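Local coordinates for hypothetical protein XCC2953 (PDB 2OZH), which is a putative acetyltransferase of the GNAT family, probably transferring an acyl group to an acceptor, at residues S45-G50 with V57-V62; A67-L72 with L103-L108. All coordinates share one frame; numbering follows the deposited sequence. Where two conformers were deposited one is given.

Contact 1 of 2, residues S45-G50 with V57-V62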
loop_
_atom_site.group_PDB
_atom_site.type_symbol
_atom_site.label_atom_id
_atom_site.label_comp_id
_atom_site.label_asym_id
_atom_site.label_seq_id
_atom_site.Cartn_x
_atom_site.Cartn_y
_atom_site.Cartn_z
ATOM N N SER A 45 7.665 -5.327 -4.168
ATOM C CA SER A 45 6.504 -4.961 -4.939
ATOM C C SER A 45 6.228 -5.961 -6.026
ATOM O O SER A 45 7.110 -6.736 -6.409
ATOM C CB SER A 45 6.738 -3.602 -5.631
ATOM O OG SER A 45 7.010 -2.589 -4.675
ATOM N N LEU A 46 5.012 -5.903 -6.565
ATOM C CA LEU A 46 4.639 -6.604 -7.776
ATOM C C LEU A 46 4.828 -5.637 -8.925
ATOM O O LEU A 46 4.147 -4.627 -9.052
ATOM C CB LEU A 46 3.192 -7.090 -7.719
ATOM C CG LEU A 46 2.677 -7.833 -8.951
ATOM C CD1 LEU A 46 3.465 -9.071 -9.234
ATOM C CD2 LEU A 46 1.210 -8.212 -8.734
ATOM N N CYS A 47 5.861 -5.897 -9.719
ATOM C CA CYS A 47 6.303 -4.975 -10.747
ATOM C C CYS A 47 5.947 -5.505 -12.119
ATOM O O CYS A 47 6.020 -6.715 -12.371
ATOM C CB CYS A 47 7.806 -4.750 -10.691
ATOM S SG CYS A 47 8.396 -4.066 -9.128
ATOM N N PHE A 48 5.560 -4.584 -12.996
ATOM C CA PHE A 48 5.165 -4.885 -14.387
ATOM C C PHE A 48 6.158 -4.168 -15.292
ATOM O O PHE A 48 6.213 -2.938 -15.323
ATOM C CB PHE A 48 3.734 -4.389 -14.656
ATOM C CG PHE A 48 2.708 -5.109 -13.824
ATOM C CD1 PHE A 48 2.535 -4.796 -12.498
ATOM C CD2 PHE A 48 1.916 -6.125 -14.362
ATOM C CE1 PHE A 48 1.612 -5.482 -11.723
ATOM C CE2 PHE A 48 1.010 -6.815 -13.595
ATOM C CZ PHE A 48 0.855 -6.492 -12.278
ATOM N N GLY A 49 6.927 -4.940 -16.031
ATOM C CA GLY A 49 7.829 -4.362 -17.011
ATOM C C GLY A 49 7.307 -4.592 -18.399
ATOM O O GLY A 49 6.769 -5.650 -18.698
ATOM N N GLY A 50 7.476 -3.611 -19.271
ATOM C CA GLY A 50 7.185 -3.763 -20.674
ATOM C C GLY A 50 8.474 -3.681 -21.484
ATOM O O GLY A 50 9.318 -2.837 -21.201
ATOM N N VAL A 57 10.913 -0.676 -21.994
ATOM C CA VAL A 57 10.296 0.544 -22.510
ATOM C C VAL A 57 9.239 1.128 -21.579
ATOM O O VAL A 57 8.818 2.270 -21.790
ATOM C CB VAL A 57 9.654 0.301 -23.886
ATOM C CG1 VAL A 57 10.741 -0.187 -24.876
ATOM C CG2 VAL A 57 8.499 -0.637 -23.839
ATOM N N ALA A 58 8.787 0.381 -20.568
ATOM C CA ALA A 58 7.682 0.864 -19.730
ATOM C C ALA A 58 7.724 0.136 -18.411
ATOM O O ALA A 58 8.347 -0.926 -18.282
ATOM C CB ALA A 58 6.346 0.626 -20.418
ATOM N N PHE A 59 7.024 0.686 -17.410
ATOM C CA PHE A 59 7.027 0.154 -16.059
ATOM C C PHE A 59 5.764 0.574 -15.332
ATOM O O PHE A 59 5.218 1.640 -15.584
ATOM C CB PHE A 59 8.215 0.778 -15.305
ATOM C CG PHE A 59 8.518 0.193 -13.928
ATOM C CD1 PHE A 59 8.830 -1.145 -13.769
ATOM C CD2 PHE A 59 8.502 0.991 -12.805
ATOM C CE1 PHE A 59 9.140 -1.661 -12.518
ATOM C CE2 PHE A 59 8.826 0.502 -11.587
ATOM C CZ PHE A 59 9.171 -0.807 -11.422
ATOM N N ALA A 60 5.336 -0.285 -14.417
ATOM C CA ALA A 60 4.309 0.055 -13.431
ATOM C C ALA A 60 4.569 -0.780 -12.215
ATOM O O ALA A 60 5.062 -1.894 -12.319
ATOM C CB ALA A 60 2.897 -0.250 -13.988
ATOM N N ARG A 61 4.248 -0.253 -11.045
ATOM C CA ARG A 61 4.590 -0.911 -9.802
ATOM C C ARG A 61 3.412 -0.916 -8.835
ATOM O O ARG A 61 2.765 0.110 -8.659
ATOM C CB ARG A 61 5.803 -0.250 -9.143
ATOM C CG ARG A 61 6.321 -1.023 -7.932
ATOM C CD ARG A 61 7.704 -0.568 -7.525
ATOM N NE ARG A 61 7.752 0.797 -7.036
ATOM C CZ ARG A 61 7.627 1.139 -5.762
ATOM N NH1 ARG A 61 7.321 0.239 -4.841
ATOM N NH2 ARG A 61 7.829 2.384 -5.401
ATOM N N VAL A 62 3.146 -2.073 -8.258
ATOM C CA VAL A 62 2.036 -2.244 -7.336
ATOM C C VAL A 62 2.547 -2.722 -5.974
ATOM O O VAL A 62 3.301 -3.685 -5.889
ATOM C CB VAL A 62 0.996 -3.225 -7.914
ATOM C CG1 VAL A 62 -0.142 -3.477 -6.912
ATOM C CG2 VAL A 62 0.449 -2.716 -9.226
#
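The F48 ring meets the A60 carbonyl oxygen at its edge, near the ring plane, while the methyl CG2 of V62 reaches its CE1 obliquely at 3.9 Å. Across the sheet, the F59 ring receives C47 CB and the F48 oxygen, both from oblique directions, and the R61 guanidinium takes S45 OG at its edge. These groups decorate the two faces of an antiparallel β hairpin within the central sheet of the GNAT fold: L46, F48, A58, A60 and V62 line the face covered by helix 86-96, C47, F59 and R61 the face toward helix 35-43. The strands run at 169°, and L46, F48 and G50 form hydrogen-bonded pairs with V62, A60 and A58. The bond from F48 N to A60 O measures 2.8 Å.

With CG anti to the backbone N (chi1 -171°), the end of F59 is brought toward the neighbouring strand, where its CE1 packs 3.8 Å from C47 CB. The C47 sulfur stands obliquely to that ring, 5.2 Å from its centroid. R61 bends at chi3 (66°), so that NH1 donates a hydrogen bond to S45 OG at 2.8 Å, almost in the guanidinium plane; the hydroxyl is also hydrogen-bonded to A41 O. R61 NE forms a salt bridge with D74 of the same chain and NH1 another with D65 of the second subunit, so this buried cation is probably well compensated.

At the far end the regular pairing breaks into a classic β bulge, V57 and A58 both facing G50: V57 N donates to G50 O at 2.8 Å, whereas A58 N reaches the same oxygen only weakly, at 3.3 Å.

Contact 2 of 2, residues A67-L72 with L103-L108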
loop_
_atom_site.group_PDB
_atom_site.type_symbol
_atom_site.label_atom_id
_atom_site.label_comp_id
_atom_site.label_asym_id
_atom_site.label_seq_id
_atom_site.Cartn_x
_atom_site.Cartn_y
_atom_site.Cartn_z
ATOM N N ALA A 67 -4.652 -9.308 -1.314
ATOM C CA ALA A 67 -5.846 -9.751 -0.618
ATOM C C ALA A 67 -6.915 -8.697 -0.415
ATOM O O ALA A 67 -8.085 -8.950 -0.726
ATOM C CB ALA A 67 -5.464 -10.353 0.718
ATOM N N THR A 68 -6.516 -7.526 0.076
ATOM C CA THR A 68 -7.445 -6.475 0.458
ATOM C C THR A 68 -7.146 -5.092 -0.132
ATOM O O THR A 68 -8.063 -4.301 -0.271
ATOM C CB THR A 68 -7.573 -6.310 1.981
ATOM O OG1 THR A 68 -6.374 -5.731 2.534
ATOM C CG2 THR A 68 -7.929 -7.623 2.650
ATOM N N PHE A 69 -5.881 -4.803 -0.438
ATOM C CA PHE A 69 -5.436 -3.456 -0.748
ATOM C C PHE A 69 -4.305 -3.491 -1.744
ATOM O O PHE A 69 -3.432 -4.357 -1.671
ATOM C CB PHE A 69 -4.909 -2.765 0.519
ATOM C CG PHE A 69 -4.306 -1.410 0.246
ATOM C CD1 PHE A 69 -5.082 -0.264 0.195
ATOM C CD2 PHE A 69 -2.929 -1.282 0.037
ATOM C CE1 PHE A 69 -4.493 0.958 -0.089
ATOM C CE2 PHE A 69 -2.367 -0.066 -0.235
ATOM C CZ PHE A 69 -3.149 1.056 -0.290
ATOM N N ALA A 70 -4.314 -2.539 -2.676
ATOM C CA ALA A 70 -3.156 -2.300 -3.543
ATOM C C ALA A 70 -2.995 -0.811 -3.786
ATOM O O ALA A 70 -3.971 -0.067 -3.791
ATOM C CB ALA A 70 -3.293 -3.014 -4.877
ATOM N N TYR A 71 -1.744 -0.428 -4.061
ATOM C CA TYR A 71 -1.371 0.934 -4.406
ATOM C C TYR A 71 -0.539 0.879 -5.680
ATOM O O TYR A 71 0.408 0.109 -5.751
ATOM C CB TYR A 71 -0.553 1.578 -3.256
ATOM C CG TYR A 71 0.062 2.911 -3.596
ATOM C CD1 TYR A 71 -0.696 4.062 -3.676
ATOM C CD2 TYR A 71 1.387 2.986 -3.855
ATOM C CE1 TYR A 71 -0.082 5.288 -4.024
ATOM C CE2 TYR A 71 2.000 4.188 -4.213
ATOM C CZ TYR A 71 1.256 5.304 -4.277
ATOM O OH TYR A 71 1.906 6.499 -4.660
ATOM N N LEU A 72 -0.892 1.690 -6.665
ATOM C CA LEU A 72 -0.197 1.790 -7.942
ATOM C C LEU A 72 0.668 3.021 -7.948
ATOM O O LEU A 72 0.234 4.098 -7.618
ATOM C CB LEU A 72 -1.239 1.903 -9.051
ATOM C CG LEU A 72 -0.733 2.054 -10.486
ATOM C CD1 LEU A 72 -0.038 0.764 -10.947
ATOM C CD2 LEU A 72 -1.868 2.465 -11.434
ATOM N N LEU A 103 -10.022 -7.022 -4.634
ATOM C CA LEU A 103 -9.523 -6.131 -3.623
ATOM C C LEU A 103 -10.583 -5.142 -3.191
ATOM O O LEU A 103 -11.347 -4.652 -4.032
ATOM C CB LEU A 103 -8.321 -5.352 -4.187
ATOM C CG LEU A 103 -7.131 -6.156 -4.702
ATOM C CD1 LEU A 103 -6.073 -5.232 -5.261
ATOM C CD2 LEU A 103 -6.517 -7.022 -3.599
ATOM N N ARG A 104 -10.592 -4.808 -1.918
ATOM C CA ARG A 104 -11.491 -3.809 -1.384
ATOM C C ARG A 104 -11.128 -2.421 -1.885
ATOM O O ARG A 104 -12.005 -1.606 -2.214
ATOM C CB ARG A 104 -11.426 -3.848 0.134
ATOM C CG ARG A 104 -12.519 -3.078 0.746
ATOM C CD ARG A 104 -12.832 -3.659 2.091
ATOM N NE ARG A 104 -13.767 -2.745 2.680
ATOM C CZ ARG A 104 -13.391 -1.571 3.176
ATOM N NH1 ARG A 104 -12.104 -1.226 3.200
ATOM N NH2 ARG A 104 -14.291 -0.765 3.669
ATOM N N ARG A 105 -9.820 -2.132 -1.929
ATOM C CA ARG A 105 -9.350 -0.806 -2.322
ATOM C C ARG A 105 -8.087 -0.897 -3.150
ATOM O O ARG A 105 -7.121 -1.573 -2.748
ATOM C CB ARG A 105 -9.056 0.049 -1.093
ATOM C CG ARG A 105 -8.959 1.548 -1.444
ATOM C CD ARG A 105 -8.430 2.387 -0.326
ATOM N NE ARG A 105 -9.138 2.267 0.941
ATOM C CZ ARG A 105 -9.884 3.197 1.536
ATOM N NH1 ARG A 105 -10.181 4.386 1.001
ATOM N NH2 ARG A 105 -10.331 2.898 2.727
ATOM N N PHE A 106 -8.095 -0.188 -4.268
ATOM C CA PHE A 106 -6.910 -0.015 -5.123
ATOM C C PHE A 106 -6.750 1.500 -5.232
ATOM O O PHE A 106 -7.659 2.183 -5.718
ATOM C CB PHE A 106 -7.139 -0.661 -6.486
ATOM C CG PHE A 106 -5.899 -1.126 -7.197
ATOM C CD1 PHE A 106 -4.706 -0.430 -7.128
ATOM C CD2 PHE A 106 -5.963 -2.276 -7.953
ATOM C CE1 PHE A 106 -3.579 -0.906 -7.785
ATOM C CE2 PHE A 106 -4.867 -2.765 -8.618
ATOM C CZ PHE A 106 -3.675 -2.061 -8.564
ATOM N N SER A 107 -5.629 2.013 -4.752
ATOM C CA SER A 107 -5.394 3.456 -4.653
ATOM C C SER A 107 -4.243 3.927 -5.537
ATOM O O SER A 107 -3.353 3.155 -5.865
ATOM C CB SER A 107 -5.036 3.805 -3.211
ATOM O OG SER A 107 -6.093 3.458 -2.314
ATOM N N LEU A 108 -4.284 5.204 -5.891
ATOM C CA LEU A 108 -3.189 5.843 -6.626
ATOM C C LEU A 108 -3.272 7.352 -6.393
ATOM O O LEU A 108 -4.286 7.850 -5.927
ATOM C CB LEU A 108 -3.260 5.516 -8.107
ATOM C CG LEU A 108 -4.461 5.991 -8.907
ATOM C CD1 LEU A 108 -4.334 7.485 -9.268
ATOM C CD2 LEU A 108 -4.600 5.135 -10.173
#
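The carbonyl oxygen of T68 is gripped by two successive amides, R105 N at 3.2 Å and, more weakly, R104 N at 3.1 Å, just ahead of the parallel strand pairing. From there A70 N donates to R105 O, A70 O accepts from S107 N at 2.8 Å, and L72 N closes on S107 O, so that A70 and S107 each use both backbone N and O in these bonds.

On one face the A70 methyl sits over the centre of the F106 ring, 3.6 Å from its centroid and 12° off the normal, a CH-pi contact. L103 CD1 presses on the same methyl (3.6 Å), while L72 CB reaches F106 CE1 obliquely. Beyond them, the L72 and L108 side chains run alongside each other, their CD2 methyls 4.0 Å apart. On the other face F69 CE1 leans toward S107 OG, and the R105 chain passes the F69 ring, its CD 4.2 Å from F69 CE1, on its way to a salt bridge with E133 of the second subunit.

The pair forms the two strands of a β-α-β unit: its connecting helix 86-96 covers F106 and L72, helix 114-118 touches L72 and L108, and residues 105-108 pair antiparallel with a strand of the second subunit, continuing the sheet across the interface.

Overall arrangement
From the N terminus, the chain passes helix 35-43 and enters contact 1, where the short turn between strands 46-52 and 55-64 closes a local hairpin. It then turns into strand 69-77, opening contact 2, which closes only after the excursion through helix 86-96 returns the chain as strand 105-109. The two contacts therefore follow in series, without nesting or crossing, and illustrate local and longer-range ways of building one mixed sheet. Their centres lie about 16 Å apart, yet V62 joins them: its CG1 packs 3.8 Å from A70 CB, and its CG2 meets L72 CD1. Both contacts also reach the second subunit.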